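Local coordinates for protein rhamnosidase B (Bacillus sp., PDB 2OKX) that probably hydrolyses terminal alpha-L-rhamnose residues from glycosides as an inverting alpha-L-rhamnosidase of glycoside hydrolase family 78, at residues Leu443-Glu456 / Pro518-Thr530. Sequence-based numbering, arbitrary orientation.
Sequences LGAERSGFIGFELE and PVKLHEIYIRQST. With CA (calcium ion), chain C.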
# COMPACT_ATOMS: atom_id res chain seq x y z
N LEU A 443 18.51 1.74 6.63
CA LEU A 443 17.76 2.12 7.82
C LEU A 443 17.90 1.06 8.92
O LEU A 443 17.65 1.34 10.09
CB LEU A 443 16.27 2.31 7.49
CG LEU A 443 15.91 3.46 6.55
CD1 LEU A 443 14.39 3.64 6.52
CD2 LEU A 443 16.58 4.75 7.02
N GLY A 444 18.29 -0.16 8.54
CA GLY A 444 18.45 -1.23 9.51
C GLY A 444 17.24 -2.16 9.50
O GLY A 444 17.32 -3.32 9.91
N ALA A 445 16.13 -1.62 9.02
CA ALA A 445 14.89 -2.37 8.94
C ALA A 445 13.95 -1.60 8.03
O ALA A 445 14.19 -0.44 7.71
CB ALA A 445 14.25 -2.53 10.32
N GLU A 446 12.88 -2.26 7.61
CA GLU A 446 11.90 -1.60 6.77
C GLU A 446 11.28 -0.49 7.62
O GLU A 446 11.14 -0.65 8.84
CB GLU A 446 10.81 -2.61 6.38
CG GLU A 446 9.71 -2.06 5.48
CD GLU A 446 9.89 -2.44 4.02
OE1 GLU A 446 8.93 -2.25 3.24
OE2 GLU A 446 10.98 -2.92 3.66
N ARG A 447 10.97 0.64 6.99
CA ARG A 447 10.32 1.73 7.69
C ARG A 447 9.33 2.37 6.72
O ARG A 447 9.34 2.08 5.52
CB ARG A 447 11.33 2.77 8.21
CG ARG A 447 12.20 2.24 9.36
CD ARG A 447 12.81 3.36 10.20
NE ARG A 447 13.67 2.87 11.27
CZ ARG A 447 13.24 2.20 12.35
NH1 ARG A 447 11.95 1.94 12.52
NH2 ARG A 447 14.11 1.80 13.27
N SER A 448 8.44 3.20 7.24
CA SER A 448 7.43 3.85 6.41
C SER A 448 7.30 5.29 6.88
O SER A 448 7.04 5.54 8.06
CB SER A 448 6.09 3.13 6.55
OG SER A 448 5.06 3.77 5.81
N GLY A 449 7.48 6.23 5.97
CA GLY A 449 7.37 7.62 6.37
C GLY A 449 7.90 8.64 5.39
O GLY A 449 7.95 8.41 4.18
N PHE A 450 8.31 9.78 5.94
CA PHE A 450 8.79 10.90 5.16
C PHE A 450 10.30 11.12 5.22
O PHE A 450 10.86 11.41 6.28
CB PHE A 450 8.05 12.15 5.63
CG PHE A 450 6.56 11.93 5.77
CD1 PHE A 450 5.75 11.80 4.64
CD2 PHE A 450 5.98 11.78 7.02
CE1 PHE A 450 4.39 11.52 4.76
CE2 PHE A 450 4.62 11.50 7.15
CZ PHE A 450 3.82 11.37 6.02
N ILE A 451 10.94 10.96 4.06
CA ILE A 451 12.38 11.13 3.95
C ILE A 451 12.75 12.59 4.14
O ILE A 451 12.09 13.48 3.60
CB ILE A 451 12.87 10.67 2.56
CG1 ILE A 451 12.62 9.17 2.41
CG2 ILE A 451 14.35 11.01 2.39
CD1 ILE A 451 12.82 8.66 0.99
N GLY A 452 13.79 12.83 4.92
CA GLY A 452 14.23 14.18 5.18
C GLY A 452 15.74 14.28 5.18
O GLY A 452 16.44 13.29 5.38
N PHE A 453 16.25 15.48 4.96
CA PHE A 453 17.69 15.69 4.97
C PHE A 453 18.02 17.17 5.13
O PHE A 453 17.15 18.03 5.02
CB PHE A 453 18.33 15.17 3.68
CG PHE A 453 17.89 15.92 2.44
CD1 PHE A 453 16.86 15.44 1.65
CD2 PHE A 453 18.52 17.10 2.06
CE1 PHE A 453 16.45 16.12 0.50
CE2 PHE A 453 18.12 17.80 0.92
CZ PHE A 453 17.09 17.31 0.13
N GLU A 454 19.28 17.43 5.42
CA GLU A 454 19.80 18.78 5.57
C GLU A 454 21.20 18.71 4.99
O GLU A 454 21.95 17.78 5.29
CB GLU A 454 19.86 19.22 7.03
CG GLU A 454 20.48 20.59 7.22
CD GLU A 454 20.37 21.11 8.64
OE1 GLU A 454 21.01 22.13 8.94
OE2 GLU A 454 19.64 20.50 9.45
N LEU A 455 21.54 19.67 4.14
CA LEU A 455 22.85 19.65 3.52
C LEU A 455 23.26 21.02 2.98
O LEU A 455 22.46 21.96 2.95
CB LEU A 455 22.85 18.64 2.36
CG LEU A 455 21.78 18.84 1.27
CD1 LEU A 455 22.16 20.02 0.37
CD2 LEU A 455 21.66 17.58 0.42
N GLU A 456 24.52 21.11 2.57
CA GLU A 456 25.07 22.33 1.98
C GLU A 456 25.58 21.87 0.62
O GLU A 456 26.25 20.85 0.53
CB GLU A 456 26.26 22.86 2.78
CG GLU A 456 25.95 23.27 4.19
CD GLU A 456 27.17 23.82 4.90
OE1 GLU A 456 27.38 23.48 6.08
OE2 GLU A 456 27.93 24.59 4.28
N PRO A 518 32.33 20.18 -3.26
CA PRO A 518 31.85 19.11 -2.38
C PRO A 518 30.54 19.41 -1.68
O PRO A 518 30.24 20.55 -1.34
CB PRO A 518 33.02 18.91 -1.41
CG PRO A 518 33.67 20.26 -1.37
CD PRO A 518 33.65 20.67 -2.82
N VAL A 519 29.75 18.36 -1.48
CA VAL A 519 28.47 18.48 -0.79
C VAL A 519 28.66 18.00 0.65
O VAL A 519 29.30 16.98 0.89
CB VAL A 519 27.39 17.60 -1.47
CG1 VAL A 519 26.15 17.51 -0.58
CG2 VAL A 519 27.03 18.18 -2.83
N LYS A 520 28.13 18.76 1.59
CA LYS A 520 28.22 18.39 3.00
C LYS A 520 26.85 17.91 3.45
O LYS A 520 25.91 18.70 3.53
CB LYS A 520 28.65 19.59 3.85
CG LYS A 520 30.06 20.07 3.59
CD LYS A 520 30.41 21.22 4.51
CE LYS A 520 31.81 21.74 4.24
NZ LYS A 520 32.15 22.87 5.14
N LEU A 521 26.75 16.63 3.75
CA LEU A 521 25.48 16.07 4.19
C LEU A 521 25.45 16.10 5.71
O LEU A 521 26.17 15.35 6.38
CB LEU A 521 25.33 14.64 3.65
CG LEU A 521 24.00 13.91 3.85
CD1 LEU A 521 22.83 14.79 3.45
CD2 LEU A 521 24.01 12.63 3.01
N HIS A 522 24.63 16.99 6.27
CA HIS A 522 24.51 17.12 7.71
C HIS A 522 23.70 15.98 8.31
O HIS A 522 23.98 15.53 9.42
CB HIS A 522 23.88 18.47 8.09
CG HIS A 522 24.83 19.62 7.95
ND1 HIS A 522 25.14 20.19 6.73
CD2 HIS A 522 25.57 20.28 8.87
CE1 HIS A 522 26.04 21.14 6.91
NE2 HIS A 522 26.32 21.21 8.20
N GLU A 523 22.70 15.53 7.57
CA GLU A 523 21.88 14.41 8.01
C GLU A 523 20.87 13.94 6.97
O GLU A 523 20.34 14.74 6.19
CB GLU A 523 21.14 14.73 9.31
CG GLU A 523 20.24 15.95 9.27
CD GLU A 523 19.55 16.19 10.60
OE1 GLU A 523 20.22 16.06 11.64
OE2 GLU A 523 18.34 16.51 10.61
N ILE A 524 20.64 12.64 6.95
CA ILE A 524 19.68 12.00 6.07
C ILE A 524 18.94 11.10 7.05
O ILE A 524 19.56 10.41 7.87
CB ILE A 524 20.38 11.18 4.94
CG1 ILE A 524 19.34 10.43 4.11
CG2 ILE A 524 21.39 10.22 5.52
CD1 ILE A 524 18.36 11.33 3.36
N TYR A 525 17.62 11.12 7.01
CA TYR A 525 16.83 10.34 7.95
C TYR A 525 15.41 10.15 7.43
O TYR A 525 15.09 10.57 6.32
CB TYR A 525 16.74 11.10 9.27
CG TYR A 525 16.16 12.49 9.09
CD1 TYR A 525 16.99 13.58 8.80
CD2 TYR A 525 14.78 12.71 9.14
CE1 TYR A 525 16.45 14.85 8.55
CE2 TYR A 525 14.24 13.96 8.89
CZ TYR A 525 15.07 15.03 8.59
OH TYR A 525 14.52 16.26 8.33
N ILE A 526 14.58 9.50 8.24
CA ILE A 526 13.19 9.31 7.87
C ILE A 526 12.32 9.68 9.05
O ILE A 526 12.68 9.42 10.20
CB ILE A 526 12.88 7.84 7.46
CG1 ILE A 526 11.45 7.77 6.90
CG2 ILE A 526 13.02 6.89 8.67
CD1 ILE A 526 11.07 6.42 6.30
N ARG A 527 11.20 10.33 8.78
CA ARG A 527 10.28 10.66 9.85
C ARG A 527 9.24 9.56 9.73
O ARG A 527 8.33 9.63 8.89
CB ARG A 527 9.66 12.05 9.65
CG ARG A 527 10.69 13.19 9.75
CD ARG A 527 10.05 14.57 9.61
NE ARG A 527 9.19 14.89 10.74
CZ ARG A 527 9.63 15.29 11.94
NH1 ARG A 527 10.93 15.44 12.17
NH2 ARG A 527 8.76 15.52 12.91
N GLN A 528 9.41 8.51 10.52
CA GLN A 528 8.48 7.38 10.49
C GLN A 528 7.11 7.83 10.95
O GLN A 528 7.00 8.63 11.89
CB GLN A 528 8.99 6.23 11.36
CG GLN A 528 8.07 5.02 11.39
CD GLN A 528 8.75 3.78 11.91
OE1 GLN A 528 9.64 3.23 11.26
NE2 GLN A 528 8.36 3.35 13.10
N SER A 529 6.08 7.32 10.30
CA SER A 529 4.71 7.69 10.64
C SER A 529 3.76 6.50 10.58
O SER A 529 3.61 5.87 9.53
CB SER A 529 4.22 8.77 9.67
OG SER A 529 2.84 9.05 9.88
N THR A 530 3.12 6.19 11.71
CA THR A 530 2.17 5.09 11.76
C THR A 530 1.03 5.45 12.70
O THR A 530 1.04 6.50 13.34
CB THR A 530 2.80 3.79 12.32
OG1 THR A 530 3.01 3.94 13.74
CG2 THR A 530 4.14 3.50 11.65
CA CA C . 24.55 16.64 11.70
O HOH W 1 9.70 1.34 14.87
O HOH W 2 15.98 18.42 7.61
O HOH W 3 17.59 18.87 9.64
O HOH W 4 30.51 24.88 4.70
O HOH W 5 22.96 15.14 12.50
O HOH W 6 26.10 18.25 10.83
O HOH W 7 25.95 14.88 11.14
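The ring of Tyr525 lies flat over Gly452, its antiparallel hydrogen-bonded partner: Gly452 CA sits 3.9 Å from the ring centroid, a CH-pi contact, and Gly452 O lies over the same ring. With chi1 at 56°, the ring stands between its own backbone N and carbonyl carbon and is swung across the neighbouring strand, where Gly452, having no side chain, leaves room for it. Water 2 links Tyr525 OH to Phe453 O. On the other face of this ladder Ile524 CD1 reaches Phe453 CB (3.9 Å) and Ile451 CG2, while Leu521 CD1 meets Leu455 CB. Between these pairs a classic beta bulge sets His522 and Glu523 against Glu454, whose O accepts from both backbone N atoms; His522 O binds calcium at 2.6 Å, and Val423 O is a further ligand of the same ion. The carboxylates of Glu454 and Glu523 come within 4.4 Å (OE2 to OE2), bridged by water 3 and probably eased by salt bridges to Arg494 and Lys202 respectively. Past the corner at Gly449, Arg447 crosses Gln528 at about a right angle; its NH1 gives OE1 a 2.9 Å hydrogen bond, the guanidinium and amide planes 51° apart. Ile526 CG2 touches Arg447 CD and Leu443 CD1. Within the concanavalin-like domain, strand 493-498 flanks 450-456 on its other edge, strand 507-513 packs against Ile451, Ile524 and Leu521, and strand 446-448 turns off to pair with 503-505.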